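Local coordinates for putative epimerase (Burkholderia cenocepacia, PDB 4LW8), which probably acts as an NAD(P)-dependent epimerase of the epimerase/dehydratase family, with a likely role in building the lipopolysaccharide O-antigen, at residues P17-F22 against R85-V90; T24-F29 against Y43-T48; A79-A84 against A119-L124; R126-V131 against D176-V181. One frame throughout, in Å; residues are numbered along the deposited sequence.

Contact 1 of 4, residues P17-F22 against R85-V90; sequences PSRRAF and RPDAVV
The carbonyl oxygen of Arg20 is gripped by two successive amides: Asp87 N donates at 2.9 Å to Arg20 O, and Ala88 N adds a weak bond. Beyond this fork the strands keep a regular parallel register. Phe22 N reaches Ala88 O at 2.9 Å, and Val90 N continues the ladder on Phe22 O at 3.0 Å.

With CG anti to the backbone N (chi1 -176°), Phe22 sends its ring away from this strand, and its CB is what packs on Pro86 CB, at 3.5 Å. The side chain also touches Leu117 and Trp46. At the solvent end, Arg20 NH1 sits 3.8 Å from Arg85 NH2, above one face of the Arg85 guanidinium; these like charges are probably eased by Ala84 O, which accepts a hydrogen bond from Arg20 NH1. An in-plane salt bridge from Arg19 NH2 to Asp87 OD2 is less certain, because Arg19 is poorly ordered and Asp87 has two conformers; Asp87 OD1 also bonds Ser129 OG. Side-by-side parallel strands of this kind, Ala21 beside Ala88, form the central sheet of a Rossmann fold.

Contact 2 of 4, residues T24-F29 against Y43-T48; sequences TGLTGF and YDVWGT
Leu26 lays its CD2 methyl over one face of the flat peptide group joining Trp46 to Gly47, 3.9 Å from Trp46 C and 3.7 Å from Gly47 CA. The indole of Trp46 leaves the opposite way from its strand, toward Arg20 and Thr65, and uses its edge: NE1 donates in the ring plane to Asp44 OD2 at 3.0 Å, which it meets from above the carboxylate plane. The same oxygen has a salt bridge to Arg16, which should help to hold the carboxylate.

Leu26 reaches the strand because its CG is anti to the backbone N (chi1 176°). Both of its methyls, CD1 and CD2, then touch Val45 CG1, each at 4.0 Å, and the two side chains meet at a slant. Gly47, having no side chain, allows the close approach of the leucine methyl to its backbone. Leu26 sits in the loop that begins TGLTGF and fits the TGxxGxxG signature of the Rossmann dinucleotide-binding loop between the first strand and the following helix; this loop probably lies near the cofactor pyrophosphate when NAD(P) is bound. A type I turn runs from Gly25 to Gly28, where Gly28 N bonds Gly25 O.

At the other end a water ties loop to strand, donating to Thr48 O at 2.9 Å, accepting from Thr27 N at 2.8 Å and bonding Thr27 OG1. Thr48 OG1 lies 3.3 Å from Thr24 CA, while the hydroxyl of Thr24 turns to His91 ND1 and Ala93 N.

Contact 3 of 4, residues A79-A84 against A119-L124; sequences AAAADA and AALSGL
Ala81 and Ala120 face each other with bare methyls, CB to CB 3.9 Å, and here the backbones of helices 74-84 and 103-122 come close, their CA atoms 6.1 Å apart. Small side chains on both surfaces make this possible. Leu121 starts out pointing away from helix 74-84, yet its CD2 curls back to within 4.3 Å of Ala81 CB and fills in beside the alanine pair.

The tightest spot is one turn further along, just past the end of helix 103-122. With its CG anti to the carbonyl carbon and beside the backbone N (chi1 -63°), Leu124 pushes CD2 against the backbone of the other helix: Leu124 CD2 is 3.5 Å from Ala82 CA, closer than usual for two carbons. The same methyl touches Ala82 CB at 4.0 Å. This side is the more open one, since both Ala82 and Leu124 are partly reached by solvent, whereas Ala81, Ala120 and Leu121 are buried.

Not one hydrogen bond or charge pair joins the two segments. Methyl groups pack on methyls and helix backbone over a modest 169 Å², so the association rests on van der Waals contact and exclusion of water, and its fit depends on shape rather than on polar direction.

Contact 4 of 4, residues R126-V131 against D176-V181; sequences RRPSAV and DRLPIV
Parallel strands 130-134 and 180-189 are neighbours in the Rossmann sheet, and this contact is where the pairing begins. Val131 N donates to Pro179 O at 2.9 Å, and Val181 N returns to Val131 O at 2.9 Å with an almost straight N-H...O angle of 173°. Val131 therefore uses both backbone groups on one partner strand, and its side chain lies on the same face of the sheet as Ile180.

Before the ladder the chains are held by packing. Pro179 CG nestles against two carbonyl oxygens, 3.2 Å from Ser129 O and 3.3 Å from Pro128 O. Leu178 CD2 rests on Pro128 CD at 4.0 Å.

Arg127, its chain extended, passes over the carbonyl of Arg177 and slants across its side chain: Arg127 CD is 3.2 Å from Arg177 O, and Arg177 CB lies over one face of the Arg127 guanidinium, toward its rim. A water in the plane of that guanidinium accepts from Arg127 NH1 at 2.7 Å and donates to Arg177 O, while Arg127 NE bonds Ser122 O. The guanidinium of Arg177 turns elsewhere, to a salt bridge with Asp176 and a cation-pi contact with Trp174. Helix 103-122 packs on this contact through Leu118, which touches Val131 and Leu178, and strand 88-91 pairs with strand 130-134 from its other edge.

From the N terminus, strand 20-24 leads into the glycine-rich loop and helix 29-40, and contact 2 closes this short excursion when strand 44-49 returns. Contact 1 closes a longer loop that encloses contact 2, bringing strand 88-91 to strand 20-24. Contact 3 crosses contact 1: it opens on helix 74-84, just before strand 88-91, and closes at the end of helix 103-122, so the two helices are joined beside the strands that contact 1 pairs. Contact 4 follows in series and adds strand 180-189 to strand 130-134. Contacts 1, 2 and 4 thus build successive parts of one sheet, with strands 88-91 and 130-134 joining contact 1 to contact 4, while contact 3 ties helices flanking it.

Contact 1 of 4, residues P17-F22 against R85-V90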
# COMPACT_ATOMS: atom_id res chain seq x y z
N PRO A 17 -9.55 37.35 4.68
CA PRO A 17 -8.47 36.88 5.56
C PRO A 17 -7.19 36.52 4.79
O PRO A 17 -7.25 35.90 3.72
CB PRO A 17 -9.06 35.64 6.23
CG PRO A 17 -10.55 35.78 6.09
CD PRO A 17 -10.76 36.52 4.80
N SER A 18 -6.05 36.91 5.35
CA SER A 18 -4.74 36.62 4.77
C SER A 18 -4.31 35.15 4.95
O SER A 18 -3.58 34.60 4.13
CB SER A 18 -3.69 37.54 5.37
OG SER A 18 -3.60 37.34 6.77
N ARG A 19 -4.75 34.54 6.05
CA ARG A 19 -4.39 33.15 6.36
C ARG A 19 -5.22 32.17 5.53
O ARG A 19 -6.45 32.19 5.56
CB ARG A 19 -4.59 32.87 7.85
CG ARG A 19 -4.01 31.55 8.30
CD ARG A 19 -4.10 31.42 9.81
NE ARG A 19 -3.21 30.37 10.31
CZ ARG A 19 -3.36 29.75 11.47
NH1 ARG A 19 -4.39 30.06 12.26
NH2 ARG A 19 -2.50 28.81 11.84
N ARG A 20 -4.55 31.29 4.79
CA ARG A 20 -5.25 30.48 3.81
C ARG A 20 -5.27 28.99 4.14
O ARG A 20 -4.31 28.43 4.68
CB ARG A 20 -4.63 30.70 2.43
CG ARG A 20 -4.81 32.13 1.92
CD ARG A 20 -3.82 32.40 0.83
NE ARG A 20 -3.99 33.68 0.16
CZ ARG A 20 -3.57 33.89 -1.08
NH1 ARG A 20 -3.00 32.89 -1.74
NH2 ARG A 20 -3.74 35.06 -1.67
N ALA A 21 -6.38 28.36 3.81
CA ALA A 21 -6.48 26.90 3.85
C ALA A 21 -6.71 26.40 2.44
O ALA A 21 -7.30 27.11 1.62
CB ALA A 21 -7.59 26.45 4.77
N PHE A 22 -6.24 25.18 2.18
CA PHE A 22 -6.38 24.55 0.88
C PHE A 22 -6.96 23.15 1.09
O PHE A 22 -6.37 22.32 1.79
CB PHE A 22 -5.01 24.49 0.18
CG PHE A 22 -5.05 23.93 -1.21
CD1 PHE A 22 -5.70 24.60 -2.23
CD2 PHE A 22 -4.39 22.74 -1.51
CE1 PHE A 22 -5.71 24.10 -3.53
CE2 PHE A 22 -4.41 22.21 -2.80
CZ PHE A 22 -5.06 22.90 -3.81
N ARG A 85 -0.91 29.02 -1.70
CA ARG A 85 0.05 29.26 -0.62
C ARG A 85 -0.52 28.94 0.77
O ARG A 85 -0.46 29.75 1.68
CB ARG A 85 0.53 30.71 -0.63
CG ARG A 85 1.48 31.00 -1.76
CD ARG A 85 2.20 32.33 -1.60
NE ARG A 85 1.31 33.49 -1.67
CZ ARG A 85 0.75 33.94 -2.79
NH1 ARG A 85 0.94 33.31 -3.96
NH2 ARG A 85 -0.02 35.02 -2.74
N PRO A 86 -1.08 27.74 0.95
CA PRO A 86 -1.81 27.52 2.20
C PRO A 86 -0.93 27.41 3.44
O PRO A 86 0.20 26.94 3.35
CB PRO A 86 -2.51 26.19 1.94
CG PRO A 86 -1.56 25.47 1.05
CD PRO A 86 -1.04 26.52 0.12
N ASP A 87 -1.46 27.84 4.58
CA ASP A 87 -0.86 27.48 5.85
C ASP A 87 -1.43 26.14 6.35
O ASP A 87 -0.75 25.40 7.05
CB ASP A 87 -1.08 28.56 6.91
CG ASP A 87 -0.22 28.35 8.14
OD1 ASP A 87 1.03 28.25 7.99
OD2 ASP A 87 -0.79 28.28 9.25
N ALA A 88 -2.67 25.84 5.99
CA ALA A 88 -3.31 24.57 6.39
C ALA A 88 -3.85 23.83 5.17
O ALA A 88 -4.43 24.44 4.27
CB ALA A 88 -4.43 24.82 7.39
N VAL A 89 -3.67 22.52 5.14
CA VAL A 89 -4.16 21.70 4.04
C VAL A 89 -5.01 20.56 4.57
O VAL A 89 -4.62 19.90 5.53
CB VAL A 89 -2.98 21.13 3.19
CG1 VAL A 89 -3.50 20.20 2.10
CG2 VAL A 89 -2.16 22.27 2.58
N VAL A 90 -6.17 20.33 3.96
CA VAL A 90 -6.95 19.15 4.30
C VAL A 90 -7.19 18.37 3.02
O VAL A 90 -7.79 18.87 2.08
CB VAL A 90 -8.29 19.48 4.98
CG1 VAL A 90 -9.00 18.18 5.42
CG2 VAL A 90 -8.06 20.35 6.19

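Contact 2 of 4, residues T24-F29 against Y43-T48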
# COMPACT_ATOMS: atom_id res chain seq x y z
N THR A 24 -8.54 19.74 -0.73
CA THR A 24 -8.87 18.98 -1.93
C THR A 24 -10.27 18.36 -1.76
O THR A 24 -10.66 17.98 -0.66
CB THR A 24 -7.85 17.88 -2.22
OG1 THR A 24 -7.84 16.93 -1.15
CG2 THR A 24 -6.45 18.50 -2.41
N GLY A 25 -11.02 18.25 -2.86
CA GLY A 25 -12.38 17.72 -2.80
C GLY A 25 -13.26 18.63 -1.95
O GLY A 25 -14.15 18.16 -1.25
N LEU A 26 -13.00 19.94 -2.02
CA LEU A 26 -13.69 20.93 -1.20
C LEU A 26 -15.22 20.90 -1.37
O LEU A 26 -15.94 21.13 -0.39
CB LEU A 26 -13.18 22.34 -1.53
CG LEU A 26 -13.85 23.54 -0.85
CD1 LEU A 26 -13.89 23.37 0.67
CD2 LEU A 26 -13.14 24.83 -1.21
N THR A 27 -15.72 20.63 -2.57
CA THR A 27 -17.17 20.72 -2.79
C THR A 27 -17.88 19.38 -2.57
O THR A 27 -19.08 19.27 -2.77
CB THR A 27 -17.52 21.25 -4.21
OG1 THR A 27 -16.96 20.39 -5.21
CG2 THR A 27 -16.96 22.67 -4.40
N GLY A 28 -17.16 18.36 -2.12
CA GLY A 28 -17.83 17.11 -1.78
C GLY A 28 -18.57 17.23 -0.46
O GLY A 28 -18.56 18.30 0.18
N PHE A 29 -19.19 16.14 -0.03
CA PHE A 29 -19.94 16.10 1.22
C PHE A 29 -19.14 16.59 2.43
O PHE A 29 -19.55 17.53 3.09
CB PHE A 29 -20.42 14.67 1.46
CG PHE A 29 -20.92 14.42 2.86
CD1 PHE A 29 -22.03 15.09 3.35
CD2 PHE A 29 -20.30 13.47 3.67
CE1 PHE A 29 -22.49 14.85 4.62
CE2 PHE A 29 -20.76 13.23 4.94
CZ PHE A 29 -21.86 13.92 5.42
N TYR A 43 -9.88 31.16 8.48
CA TYR A 43 -9.13 30.94 7.24
C TYR A 43 -9.84 31.47 5.99
O TYR A 43 -11.07 31.49 5.92
CB TYR A 43 -8.85 29.45 7.01
CG TYR A 43 -7.85 28.81 7.96
CD1 TYR A 43 -6.49 28.76 7.64
CD2 TYR A 43 -8.26 28.24 9.16
CE1 TYR A 43 -5.57 28.18 8.51
CE2 TYR A 43 -7.36 27.65 10.03
CZ TYR A 43 -6.01 27.62 9.71
OH TYR A 43 -5.11 27.04 10.58
N ASP A 44 -9.05 31.88 5.00
CA ASP A 44 -9.54 32.05 3.64
C ASP A 44 -9.46 30.68 2.98
O ASP A 44 -8.36 30.16 2.76
CB ASP A 44 -8.70 33.09 2.87
CG ASP A 44 -9.18 33.31 1.44
OD1 ASP A 44 -10.34 32.96 1.11
OD2 ASP A 44 -8.38 33.85 0.63
N VAL A 45 -10.60 30.08 2.68
CA VAL A 45 -10.63 28.70 2.21
C VAL A 45 -10.53 28.62 0.69
O VAL A 45 -11.38 29.17 -0.02
CB VAL A 45 -11.90 27.97 2.69
CG1 VAL A 45 -11.95 26.54 2.15
CG2 VAL A 45 -11.94 27.96 4.20
N TRP A 46 -9.47 27.96 0.22
CA TRP A 46 -9.29 27.60 -1.20
C TRP A 46 -9.46 26.09 -1.34
O TRP A 46 -9.33 25.37 -0.36
CB TRP A 46 -7.91 27.98 -1.73
CG TRP A 46 -7.55 29.43 -1.71
CD1 TRP A 46 -7.79 30.33 -0.71
CD2 TRP A 46 -6.87 30.15 -2.74
NE1 TRP A 46 -7.31 31.56 -1.06
CE2 TRP A 46 -6.74 31.48 -2.30
CE3 TRP A 46 -6.37 29.80 -4.00
CZ2 TRP A 46 -6.12 32.47 -3.07
CZ3 TRP A 46 -5.76 30.78 -4.77
CH2 TRP A 46 -5.64 32.10 -4.30
N GLY A 47 -9.72 25.60 -2.54
CA GLY A 47 -9.82 24.17 -2.71
C GLY A 47 -9.91 23.73 -4.15
O GLY A 47 -10.03 24.57 -5.04
N THR A 48 -9.85 22.42 -4.40
CA THR A 48 -9.91 21.93 -5.76
C THR A 48 -11.30 21.41 -6.11
O THR A 48 -12.03 20.97 -5.23
CB THR A 48 -8.88 20.80 -6.00
OG1 THR A 48 -9.20 19.67 -5.17
CG2 THR A 48 -7.47 21.30 -5.67
O HOH W 1 -14.50 19.54 -4.84

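Contact 3 of 4, residues A79-A84 against A119-L124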
# COMPACT_ATOMS: atom_id res chain seq x y z
N ALA A 79 0.90 24.26 -9.58
CA ALA A 79 0.49 25.64 -9.85
C ALA A 79 -0.64 26.10 -8.93
O ALA A 79 -0.64 27.25 -8.47
CB ALA A 79 0.08 25.79 -11.30
N ALA A 80 -1.60 25.22 -8.65
CA ALA A 80 -2.67 25.55 -7.71
C ALA A 80 -2.12 25.81 -6.29
O ALA A 80 -2.53 26.75 -5.62
CB ALA A 80 -3.71 24.43 -7.67
N ALA A 81 -1.21 24.96 -5.84
CA ALA A 81 -0.64 25.10 -4.50
C ALA A 81 0.17 26.38 -4.38
O ALA A 81 0.10 27.08 -3.36
CB ALA A 81 0.25 23.92 -4.18
N ALA A 82 0.95 26.68 -5.41
CA ALA A 82 1.82 27.85 -5.38
C ALA A 82 1.00 29.15 -5.37
O ALA A 82 1.43 30.16 -4.83
CB ALA A 82 2.79 27.82 -6.56
N ASP A 83 -0.18 29.10 -5.97
CA ASP A 83 -1.12 30.22 -6.00
C ASP A 83 -1.83 30.33 -4.64
O ASP A 83 -1.95 31.41 -4.07
CB ASP A 83 -2.14 30.02 -7.13
CG ASP A 83 -3.01 31.26 -7.42
OD1 ASP A 83 -2.61 32.39 -7.09
OD2 ASP A 83 -4.10 31.08 -7.98
N ALA A 84 -2.32 29.19 -4.15
CA ALA A 84 -3.05 29.14 -2.89
C ALA A 84 -2.16 29.46 -1.67
O ALA A 84 -2.62 30.08 -0.72
CB ALA A 84 -3.72 27.76 -2.72
N ALA A 119 4.06 16.60 -3.16
CA ALA A 119 5.15 17.17 -3.96
C ALA A 119 4.93 18.66 -4.23
O ALA A 119 5.88 19.45 -4.19
CB ALA A 119 5.32 16.40 -5.29
N ALA A 120 3.69 19.02 -4.51
CA ALA A 120 3.32 20.42 -4.76
C ALA A 120 3.56 21.28 -3.51
O ALA A 120 4.11 22.38 -3.60
CB ALA A 120 1.86 20.51 -5.20
N LEU A 121 3.15 20.78 -2.35
CA LEU A 121 3.32 21.54 -1.11
C LEU A 121 4.80 21.65 -0.74
O LEU A 121 5.28 22.71 -0.31
CB LEU A 121 2.52 20.90 0.02
CG LEU A 121 1.01 20.80 -0.24
CD1 LEU A 121 0.35 19.93 0.82
CD2 LEU A 121 0.41 22.20 -0.21
N SER A 122 5.52 20.56 -0.94
CA SER A 122 6.92 20.49 -0.55
C SER A 122 7.78 21.46 -1.36
O SER A 122 8.82 21.93 -0.90
CB SER A 122 7.42 19.04 -0.71
OG SER A 122 8.76 18.91 -0.25
N GLY A 123 7.33 21.78 -2.56
CA GLY A 123 8.06 22.68 -3.42
C GLY A 123 7.78 24.15 -3.18
O GLY A 123 8.40 25.00 -3.79
N LEU A 124 6.84 24.46 -2.28
CA LEU A 124 6.51 25.84 -1.97
C LEU A 124 7.66 26.53 -1.24
O LEU A 124 8.41 25.89 -0.51
CB LEU A 124 5.25 25.94 -1.11
CG LEU A 124 3.96 25.42 -1.74
CD1 LEU A 124 2.79 25.67 -0.80
CD2 LEU A 124 3.75 26.10 -3.08

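Contact 4 of 4, residues R126-V131 against D176-V181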
# COMPACT_ATOMS: atom_id res chain seq x y z
N ARG A 126 7.19 28.71 1.11
CA ARG A 126 6.77 28.58 2.49
C ARG A 126 5.88 27.35 2.58
O ARG A 126 4.82 27.30 1.97
CB ARG A 126 6.04 29.84 2.97
CG ARG A 126 5.92 29.96 4.49
CD ARG A 126 4.94 31.07 4.89
NE ARG A 126 3.56 30.60 4.85
CZ ARG A 126 2.65 30.97 3.95
NH1 ARG A 126 2.98 31.85 3.00
NH2 ARG A 126 1.43 30.47 4.00
N ARG A 127 6.32 26.35 3.32
CA ARG A 127 5.56 25.11 3.42
C ARG A 127 4.48 25.28 4.48
O ARG A 127 4.66 26.04 5.43
CB ARG A 127 6.49 23.94 3.74
CG ARG A 127 7.33 23.50 2.53
CD ARG A 127 8.47 22.58 2.97
NE ARG A 127 9.32 22.18 1.85
CZ ARG A 127 10.47 21.53 1.99
NH1 ARG A 127 10.92 21.22 3.20
NH2 ARG A 127 11.19 21.20 0.92
N PRO A 128 3.35 24.58 4.31
CA PRO A 128 2.24 24.72 5.27
C PRO A 128 2.62 24.30 6.69
O PRO A 128 3.54 23.51 6.85
CB PRO A 128 1.14 23.82 4.68
CG PRO A 128 1.84 22.92 3.71
CD PRO A 128 3.05 23.66 3.21
N SER A 129 1.94 24.84 7.69
CA SER A 129 2.20 24.49 9.09
C SER A 129 1.53 23.16 9.46
O SER A 129 1.89 22.52 10.45
CB SER A 129 1.70 25.60 10.03
OG SER A 129 2.25 26.85 9.70
N ALA A 130 0.53 22.76 8.67
CA ALA A 130 -0.18 21.51 8.95
C ALA A 130 -0.83 20.94 7.68
O ALA A 130 -1.52 21.66 6.95
CB ALA A 130 -1.24 21.73 10.01
N VAL A 131 -0.57 19.66 7.43
CA VAL A 131 -1.15 18.94 6.31
C VAL A 131 -1.91 17.73 6.84
O VAL A 131 -1.32 16.78 7.29
CB VAL A 131 -0.05 18.48 5.33
CG1 VAL A 131 -0.66 17.75 4.12
CG2 VAL A 131 0.80 19.67 4.90
N ASP A 176 9.93 14.35 6.26
CA ASP A 176 11.08 15.23 6.48
C ASP A 176 10.85 16.62 5.89
O ASP A 176 11.61 17.55 6.16
CB ASP A 176 12.36 14.60 5.90
CG ASP A 176 12.21 14.23 4.41
OD1 ASP A 176 11.06 13.98 3.96
OD2 ASP A 176 13.24 14.19 3.69
N ARG A 177 9.82 16.75 5.06
CA ARG A 177 9.58 18.01 4.35
C ARG A 177 8.28 18.69 4.77
O ARG A 177 8.15 19.91 4.64
CB ARG A 177 9.58 17.75 2.83
CG ARG A 177 11.01 17.67 2.25
CD ARG A 177 11.07 16.85 0.96
NE ARG A 177 10.89 15.42 1.21
CZ ARG A 177 10.96 14.48 0.27
NH1 ARG A 177 11.18 14.82 -1.00
NH2 ARG A 177 10.79 13.20 0.58
N LEU A 178 7.34 17.93 5.31
CA LEU A 178 6.01 18.46 5.62
C LEU A 178 5.49 17.95 6.96
O LEU A 178 5.72 16.79 7.31
CB LEU A 178 5.01 18.11 4.51
CG LEU A 178 5.19 18.65 3.07
CD1 LEU A 178 4.21 17.93 2.12
CD2 LEU A 178 4.94 20.15 3.03
N PRO A 179 4.76 18.80 7.70
CA PRO A 179 4.10 18.37 8.94
C PRO A 179 2.79 17.65 8.66
O PRO A 179 1.76 18.29 8.44
CB PRO A 179 3.86 19.68 9.68
CG PRO A 179 3.71 20.70 8.58
CD PRO A 179 4.59 20.24 7.45
N ILE A 180 2.83 16.32 8.67
CA ILE A 180 1.73 15.52 8.15
C ILE A 180 0.99 14.80 9.26
O ILE A 180 1.60 14.08 10.05
CB ILE A 180 2.24 14.49 7.11
CG1 ILE A 180 2.80 15.22 5.88
CG2 ILE A 180 1.11 13.50 6.68
CD1 ILE A 180 3.57 14.32 4.91
N VAL A 181 -0.32 15.00 9.31
CA VAL A 181 -1.19 14.36 10.28
C VAL A 181 -2.15 13.48 9.51
O VAL A 181 -2.70 13.91 8.49
CB VAL A 181 -1.96 15.39 11.13
CG1 VAL A 181 -2.76 14.70 12.22
CG2 VAL A 181 -0.97 16.37 11.76
O HOH W 2 10.19 21.77 5.77